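Local coordinates for protein dehydrogenase (Sinorhizobium meliloti, PDB 3UOE) that probably acts as an oxidoreductase of the LDH2/MDH2 family, which is named for malate and L-lactate dehydrogenases, at residues Asn54-Ser66 against Ala329-Glu342. Numbering follows the deposited sequence.
Sequences NLLLEAELRGLPS and ARARRAAAAKTGIE
Ala329 meets Arg62 with its methyl group, CB lying 4.3 Å from Arg62 CB, and its carbonyl oxygen faces the CG of the same arginine. One turn on, the Arg332 chain bends at chi3 and brings NE to the carbonyl oxygen of Arg62, 2.9 Å from NE to O; the acceptor lies in the guanidinium plane, whereas the donor stands above the carbonyl plane. A water that donates to Arg62 O and accepts from Arg332 NH2 makes a second link. Arg333 follows, its CG anti to the backbone N (chi1 -174°) and its chain extended, which carries the guanidinium across Leu61 to Glu58. It grips side-on, Arg333 NE to Glu58 OE1 and Arg333 NH2 to Glu58 OE2, 2.7 Å each, both oxygens using syn lone pairs and the two planes only 7° apart. Arg62 NH1 forms a salt bridge to the same OE1, so the two arginines share the Glu58 carboxylate; Arg62 NH2 also pairs with Glu148. Leu61 CD1 lies over a face of the Arg333 group. Without this guanidinium, as with an alanine here, Glu58 would probably lose its two-nitrogen grip and keep the salt bridge to Arg62, and Leu61 CD1 would lose the flat group it covers. The pair exemplifies a helix C-terminus held by arginines of a crossing helix: segments 54-61 and 329-339 meet at 99°, with Arg62 and Arg333 the nearest CA pair. A Schellman motif, Gly63 its C-prime residue, ends the first helix. Arg333 CA adds a C-H...O contact of 3.4 Å with Leu61 O. Ala336 sets its CB 3.9 Å from Leu61 CD2. Past Gly340, where the chain enters strand 341-344, Ile341 CD1 sits against Leu57 CD1 and, at 3.7 Å, Leu61 CD2; Pro28 and Leu31 also touch its side chain. At Glu342 a water donates to both the backbone O and Glu60 OE1, whose partner oxygen OE2 is hydrogen-bonded to Leu69 N.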
ATOM      1  N   ASN A  54       1.613  -2.799 -26.333  1.00 10.80           N
ATOM      2  CA  ASN A  54       0.771  -3.695 -25.533  1.00  9.38           C
ATOM      3  C   ASN A  54       0.328  -3.041 -24.231  1.00  8.56           C
ATOM      4  O   ASN A  54      -0.816  -3.194 -23.808  1.00  7.88           O
ATOM      5  CB  ASN A  54       1.492  -5.016 -25.235  1.00  9.75           C
ATOM      6  CG  ASN A  54       1.562  -5.942 -26.444  1.00 13.71           C
ATOM      7  OD1 ASN A  54       0.891  -5.722 -27.455  1.00 18.06           O
ATOM      8  ND2 ASN A  54       2.377  -6.989 -26.338  1.00 15.24           N
ATOM      9  N   LEU A  55       1.236  -2.303 -23.598  1.00  7.28           N
ATOM     10  CA  LEU A  55       0.879  -1.551 -22.394  1.00  8.06           C
ATOM     11  C   LEU A  55      -0.339  -0.647 -22.584  1.00  8.65           C
ATOM     12  O   LEU A  55      -1.239  -0.616 -21.744  1.00  7.08           O
ATOM     13  CB  LEU A  55       2.060  -0.710 -21.899  1.00  7.26           C
ATOM     14  CG  LEU A  55       2.774  -1.285 -20.676  1.00 10.27           C
ATOM     15  CD1 LEU A  55       1.814  -1.350 -19.476  1.00  6.16           C
ATOM     16  CD2 LEU A  55       3.371  -2.659 -20.986  1.00  6.79           C
ATOM     17  N   LEU A  56      -0.347   0.094 -23.686  1.00  7.36           N
ATOM     18  CA  LEU A  56      -1.396   1.065 -23.958  1.00  7.76           C
ATOM     19  C   LEU A  56      -2.674   0.371 -24.429  1.00  8.50           C
ATOM     20  O   LEU A  56      -3.768   0.741 -24.035  1.00  7.61           O
ATOM     21  CB  LEU A  56      -0.909   2.085 -24.996  1.00  7.01           C
ATOM     22  CG  LEU A  56       0.375   2.849 -24.627  1.00  7.98           C
ATOM     23  CD1 LEU A  56       0.665   3.966 -25.631  1.00  8.47           C
ATOM     24  CD2 LEU A  56       0.317   3.438 -23.199  1.00  7.52           C
ATOM     25  N   LEU A  57      -2.523  -0.652 -25.261  1.00 10.02           N
ATOM     26  CA  LEU A  57      -3.671  -1.426 -25.740  1.00 10.18           C
ATOM     27  C   LEU A  57      -4.377  -2.184 -24.610  1.00 10.08           C
ATOM     28  O   LEU A  57      -5.611  -2.259 -24.576  1.00  9.33           O
ATOM     29  CB  LEU A  57      -3.236  -2.390 -26.846  1.00 10.10           C
ATOM     30  CG  LEU A  57      -3.477  -1.911 -28.280  1.00 18.99           C
ATOM     31  CD1 LEU A  57      -4.932  -2.126 -28.652  1.00 18.35           C
ATOM     32  CD2 LEU A  57      -3.086  -0.449 -28.478  1.00 12.00           C
ATOM     33  N   GLU A  58      -3.593  -2.742 -23.688  1.00  7.58           N
ATOM     34  CA  GLU A  58      -4.170  -3.435 -22.546  1.00  9.20           C
ATOM     35  C   GLU A  58      -4.964  -2.460 -21.682  1.00  9.45           C
ATOM     36  O   GLU A  58      -6.039  -2.790 -21.193  1.00 10.69           O
ATOM     37  CB  GLU A  58      -3.091  -4.143 -21.716  1.00 10.27           C
ATOM     38  CG  GLU A  58      -2.510  -5.407 -22.356  1.00  9.00           C
ATOM     39  CD  GLU A  58      -3.545  -6.513 -22.580  1.00 12.84           C
ATOM     40  OE1 GLU A  58      -4.502  -6.639 -21.793  1.00 11.94           O
ATOM     41  OE2 GLU A  58      -3.396  -7.271 -23.556  1.00 15.49           O
ATOM     42  N   ALA A  59      -4.433  -1.256 -21.502  1.00  8.31           N
ATOM     43  CA  ALA A  59      -5.161  -0.205 -20.798  1.00 11.48           C
ATOM     44  C   ALA A  59      -6.504   0.072 -21.483  1.00 10.48           C
ATOM     45  O   ALA A  59      -7.552   0.031 -20.833  1.00  8.71           O
ATOM     46  CB  ALA A  59      -4.323   1.073 -20.707  1.00  7.01           C
ATOM     47  N   GLU A  60      -6.461   0.354 -22.789  1.00  9.63           N
ATOM     48  CA  GLU A  60      -7.672   0.554 -23.592  1.00 10.31           C
ATOM     49  C   GLU A  60      -8.649  -0.616 -23.425  1.00 10.54           C
ATOM     50  O   GLU A  60      -9.808  -0.414 -23.089  1.00  9.22           O
ATOM     51  CB  GLU A  60      -7.326   0.703 -25.074  1.00  9.99           C
ATOM     52  CG  GLU A  60      -6.476   1.905 -25.410  1.00  9.29           C
ATOM     53  CD  GLU A  60      -7.228   3.219 -25.268  1.00 10.79           C
ATOM     54  OE1 GLU A  60      -8.430   3.199 -24.934  1.00 10.68           O
ATOM     55  OE2 GLU A  60      -6.615   4.277 -25.500  1.00 10.73           O
ATOM     56  N   LEU A  61      -8.164  -1.836 -23.646  1.00 11.20           N
ATOM     57  CA  LEU A  61      -9.021  -3.027 -23.582  1.00 10.45           C
ATOM     58  C   LEU A  61      -9.678  -3.208 -22.215  1.00 11.62           C
ATOM     59  O   LEU A  61     -10.792  -3.734 -22.114  1.00 12.09           O
ATOM     60  CB  LEU A  61      -8.231  -4.295 -23.944  1.00  9.53           C
ATOM     61  CG  LEU A  61      -7.723  -4.487 -25.376  1.00 10.19           C
ATOM     62  CD1 LEU A  61      -6.686  -5.610 -25.429  1.00  8.60           C
ATOM     63  CD2 LEU A  61      -8.871  -4.749 -26.365  1.00 10.41           C
ATOM     64  N   ARG A  62      -8.987  -2.771 -21.165  1.00  9.81           N
ATOM     65  CA  ARG A  62      -9.464  -2.983 -19.799  1.00 13.61           C
ATOM     66  C   ARG A  62     -10.305  -1.827 -19.256  1.00 14.21           C
ATOM     67  O   ARG A  62     -10.678  -1.819 -18.085  1.00 16.76           O
ATOM     68  CB  ARG A  62      -8.292  -3.269 -18.859  1.00 14.65           C
ATOM     69  CG  ARG A  62      -7.573  -4.564 -19.183  1.00 16.13           C
ATOM     70  CD  ARG A  62      -6.281  -4.706 -18.409  1.00 13.81           C
ATOM     71  NE  ARG A  62      -5.907  -6.110 -18.332  1.00 22.34           N
ATOM     72  CZ  ARG A  62      -4.771  -6.612 -18.798  1.00 25.10           C
ATOM     73  NH1 ARG A  62      -3.871  -5.811 -19.351  1.00 29.64           N
ATOM     74  NH2 ARG A  62      -4.525  -7.911 -18.692  1.00 25.70           N
ATOM     75  N   GLY A  63     -10.598  -0.852 -20.104  1.00 13.73           N
ATOM     76  CA  GLY A  63     -11.407   0.282 -19.693  1.00 14.01           C
ATOM     77  C   GLY A  63     -10.635   1.340 -18.922  1.00 15.91           C
ATOM     78  O   GLY A  63     -11.210   2.060 -18.107  1.00 14.30           O
ATOM     79  N   LEU A  64      -9.333   1.442 -19.181  1.00 13.42           N
ATOM     80  CA  LEU A  64      -8.515   2.490 -18.577  1.00 10.54           C
ATOM     81  C   LEU A  64      -7.869   3.364 -19.661  1.00 11.71           C
ATOM     82  O   LEU A  64      -6.647   3.373 -19.820  1.00 12.29           O
ATOM     83  CB  LEU A  64      -7.453   1.872 -17.677  1.00  8.76           C
ATOM     84  CG  LEU A  64      -6.698   2.808 -16.734  1.00 13.94           C
ATOM     85  CD1 LEU A  64      -7.538   3.162 -15.508  1.00 13.91           C
ATOM     86  CD2 LEU A  64      -5.386   2.160 -16.316  1.00 13.09           C
ATOM     87  N   PRO A  65      -8.695   4.097 -20.422  1.00 10.68           N
ATOM     88  CA  PRO A  65      -8.174   4.908 -21.531  1.00 10.64           C
ATOM     89  C   PRO A  65      -7.227   6.009 -21.057  1.00 11.70           C
ATOM     90  O   PRO A  65      -6.442   6.518 -21.856  1.00 11.34           O
ATOM     91  CB  PRO A  65      -9.447   5.519 -22.145  1.00 11.29           C
ATOM     92  CG  PRO A  65     -10.493   5.405 -21.046  1.00 10.15           C
ATOM     93  CD  PRO A  65     -10.168   4.100 -20.396  1.00  9.75           C
ATOM     94  N   SER A  66      -7.296   6.366 -19.779  1.00 10.29           N
ATOM     95  CA  SER A  66      -6.393   7.369 -19.222  1.00 11.06           C
ATOM     96  C   SER A  66      -4.920   6.960 -19.366  1.00 11.41           C
ATOM     97  O   SER A  66      -4.043   7.812 -19.419  1.00  9.16           O
ATOM     98  CB  SER A  66      -6.712   7.624 -17.747  1.00 11.06           C
ATOM     99  OG  SER A  66      -6.449   6.467 -16.970  1.00 13.05           O
ATOM    100  N   ALA A 329     -11.512  -5.994 -14.739  1.00 13.48           N
ATOM    101  CA  ALA A 329     -10.582  -5.747 -15.831  1.00 13.10           C
ATOM    102  C   ALA A 329     -10.609  -6.898 -16.834  1.00 13.78           C
ATOM    103  O   ALA A 329     -10.643  -6.682 -18.052  1.00 13.33           O
ATOM    104  CB  ALA A 329      -9.177  -5.536 -15.289  1.00 10.98           C
ATOM    105  N   ARG A 330     -10.603  -8.124 -16.322  1.00 12.00           N
ATOM    106  CA  ARG A 330     -10.646  -9.296 -17.191  1.00 15.52           C
ATOM    107  C   ARG A 330     -11.947  -9.390 -17.980  1.00 13.09           C
ATOM    108  O   ARG A 330     -11.929  -9.689 -19.171  1.00 14.70           O
ATOM    109  CB  ARG A 330     -10.393 -10.587 -16.403  1.00 17.77           C
ATOM    110  CG  ARG A 330      -8.911 -10.911 -16.269  1.00 22.54           C
ATOM    111  CD  ARG A 330      -8.693 -12.308 -15.732  1.00 24.72           C
ATOM    112  NE  ARG A 330      -9.234 -12.444 -14.387  1.00 24.50           N
ATOM    113  CZ  ARG A 330      -8.550 -12.170 -13.278  1.00 28.28           C
ATOM    114  NH1 ARG A 330      -7.282 -11.750 -13.340  1.00 20.36           N
ATOM    115  NH2 ARG A 330      -9.140 -12.329 -12.100  1.00 22.60           N
ATOM    116  N   ALA A 331     -13.072  -9.131 -17.324  1.00 12.73           N
ATOM    117  CA  ALA A 331     -14.354  -9.119 -18.028  1.00 16.29           C
ATOM    118  C   ALA A 331     -14.393  -8.035 -19.110  1.00 14.72           C
ATOM    119  O   ALA A 331     -14.893  -8.268 -20.207  1.00 15.72           O
ATOM    120  CB  ALA A 331     -15.519  -8.952 -17.049  1.00 11.25           C
ATOM    121  N   ARG A 332     -13.862  -6.852 -18.807  1.00 13.60           N
ATOM    122  CA  ARG A 332     -13.831  -5.781 -19.803  1.00 13.55           C
ATOM    123  C   ARG A 332     -12.904  -6.117 -20.965  1.00 14.90           C
ATOM    124  O   ARG A 332     -13.233  -5.850 -22.120  1.00 13.84           O
ATOM    125  CB  ARG A 332     -13.447  -4.447 -19.171  1.00 13.11           C
ATOM    126  CG  ARG A 332     -14.498  -3.917 -18.215  1.00 13.78           C
ATOM    127  CD  ARG A 332     -14.162  -2.522 -17.683  1.00 17.98           C
ATOM    128  NE  ARG A 332     -13.098  -2.528 -16.678  1.00 20.10           N
ATOM    129  CZ  ARG A 332     -13.295  -2.697 -15.372  1.00 21.55           C
ATOM    130  NH1 ARG A 332     -14.523  -2.896 -14.901  1.00 16.00           N
ATOM    131  NH2 ARG A 332     -12.260  -2.673 -14.536  1.00 13.85           N
ATOM    132  N   ARG A 333     -11.761  -6.732 -20.672  1.00 13.49           N
ATOM    133  CA  ARG A 333     -10.817  -7.069 -21.740  1.00 15.34           C
ATOM    134  C   ARG A 333     -11.455  -8.031 -22.732  1.00 14.10           C
ATOM    135  O   ARG A 333     -11.382  -7.827 -23.939  1.00 13.59           O
ATOM    136  CB  ARG A 333      -9.523  -7.671 -21.189  1.00 11.47           C
ATOM    137  CG  ARG A 333      -8.473  -7.895 -22.254  1.00 11.44           C
ATOM    138  CD  ARG A 333      -7.261  -8.649 -21.715  1.00 11.66           C
ATOM    139  NE  ARG A 333      -6.147  -8.569 -22.654  1.00 12.11           N
ATOM    140  CZ  ARG A 333      -6.043  -9.300 -23.763  1.00 13.60           C
ATOM    141  NH1 ARG A 333      -6.986 -10.172 -24.086  1.00 12.90           N
ATOM    142  NH2 ARG A 333      -4.994  -9.150 -24.563  1.00 12.19           N
ATOM    143  N   ALA A 334     -12.086  -9.073 -22.203  1.00 15.11           N
ATOM    144  CA  ALA A 334     -12.730 -10.089 -23.022  1.00 16.42           C
ATOM    145  C   ALA A 334     -13.787  -9.484 -23.940  1.00 15.36           C
ATOM    146  O   ALA A 334     -13.934  -9.906 -25.080  1.00 16.19           O
ATOM    147  CB  ALA A 334     -13.343 -11.178 -22.142  1.00 14.17           C
ATOM    148  N   ALA A 335     -14.521  -8.494 -23.443  1.00 16.23           N
ATOM    149  CA  ALA A 335     -15.584  -7.879 -24.234  1.00 16.90           C
ATOM    150  C   ALA A 335     -15.038  -6.937 -25.315  1.00 19.85           C
ATOM    151  O   ALA A 335     -15.591  -6.853 -26.408  1.00 24.43           O
ATOM    152  CB  ALA A 335     -16.574  -7.145 -23.325  1.00 13.65           C
ATOM    153  N   ALA A 336     -13.949  -6.236 -25.019  1.00 18.49           N
ATOM    154  CA  ALA A 336     -13.391  -5.290 -25.981  1.00 14.89           C
ATOM    155  C   ALA A 336     -12.597  -5.992 -27.077  1.00 16.55           C
ATOM    156  O   ALA A 336     -12.526  -5.515 -28.208  1.00 17.30           O
ATOM    157  CB  ALA A 336     -12.538  -4.242 -25.275  1.00 12.92           C
ATOM    158  N   ALA A 337     -11.989  -7.126 -26.752  1.00 15.97           N
ATOM    159  CA  ALA A 337     -11.269  -7.880 -27.769  1.00 19.03           C
ATOM    160  C   ALA A 337     -12.269  -8.346 -28.816  1.00 20.35           C
ATOM    161  O   ALA A 337     -11.947  -8.482 -29.996  1.00 21.96           O
ATOM    162  CB  ALA A 337     -10.523  -9.072 -27.151  1.00 20.26           C
ATOM    163  N   LYS A 338     -13.494  -8.573 -28.367  1.00 19.30           N
ATOM    164  CA  LYS A 338     -14.563  -9.015 -29.244  1.00 27.21           C
ATOM    165  C   LYS A 338     -15.124  -7.842 -30.050  1.00 24.85           C
ATOM    166  O   LYS A 338     -15.153  -7.870 -31.278  1.00 24.35           O
ATOM    167  CB  LYS A 338     -15.681  -9.644 -28.400  1.00 26.17           C
ATOM    168  CG  LYS A 338     -16.554 -10.642 -29.133  1.00 33.32           C
ATOM    169  CD  LYS A 338     -16.012 -12.061 -28.984  1.00 37.99           C
ATOM    170  CE  LYS A 338     -16.977 -13.085 -29.569  1.00 47.91           C
ATOM    171  NZ  LYS A 338     -16.459 -14.481 -29.470  1.00 54.16           N
ATOM    172  N   THR A 339     -15.562  -6.803 -29.346  1.00 25.51           N
ATOM    173  CA  THR A 339     -16.317  -5.723 -29.966  1.00 21.70           C
ATOM    174  C   THR A 339     -15.435  -4.600 -30.500  1.00 22.98           C
ATOM    175  O   THR A 339     -15.887  -3.780 -31.296  1.00 24.60           O
ATOM    176  CB  THR A 339     -17.324  -5.133 -28.968  1.00 23.27           C
ATOM    177  OG1 THR A 339     -16.622  -4.349 -27.997  1.00 32.03           O
ATOM    178  CG2 THR A 339     -18.064  -6.245 -28.251  1.00 23.12           C
ATOM    179  N   GLY A 340     -14.184  -4.552 -30.055  1.00 18.84           N
ATOM    180  CA  GLY A 340     -13.268  -3.508 -30.482  1.00 17.15           C
ATOM    181  C   GLY A 340     -13.025  -2.429 -29.437  1.00 19.82           C
ATOM    182  O   GLY A 340     -13.674  -2.397 -28.393  1.00 16.64           O
ATOM    183  N   ILE A 341     -12.074  -1.544 -29.731  1.00 17.38           N
ATOM    184  CA  ILE A 341     -11.734  -0.429 -28.863  1.00 12.92           C
ATOM    185  C   ILE A 341     -12.359   0.886 -29.349  1.00 17.73           C
ATOM    186  O   ILE A 341     -12.275   1.234 -30.531  1.00 16.54           O
ATOM    187  CB  ILE A 341     -10.202  -0.271 -28.775  1.00 14.23           C
ATOM    188  CG1 ILE A 341      -9.613  -1.343 -27.858  1.00 13.85           C
ATOM    189  CG2 ILE A 341      -9.809   1.119 -28.285  1.00 14.44           C
ATOM    190  CD1 ILE A 341      -8.155  -1.634 -28.136  1.00 14.43           C
ATOM    191  N   GLU A 342     -12.985   1.619 -28.435  1.00 16.50           N
ATOM    192  CA  GLU A 342     -13.473   2.950 -28.771  1.00 21.17           C
ATOM    193  C   GLU A 342     -12.459   4.004 -28.357  1.00 15.96           C
ATOM    194  O   GLU A 342     -12.105   4.109 -27.189  1.00 16.81           O
ATOM    195  CB  GLU A 342     -14.815   3.233 -28.095  1.00 24.58           C
ATOM    196  CG  GLU A 342     -15.881   2.203 -28.405  1.00 31.07           C
ATOM    197  CD  GLU A 342     -17.260   2.813 -28.533  1.00 35.82           C
ATOM    198  OE1 GLU A 342     -17.529   3.829 -27.854  1.00 41.21           O
ATOM    199  OE2 GLU A 342     -18.072   2.273 -29.317  1.00 36.02           O
TER
HETATM  200  O   HOH W   1     -10.233   4.972 -25.625  1.00 14.24           O
HETATM  201  O   HOH W   2      -9.726  -1.397 -15.636  1.00 20.61           O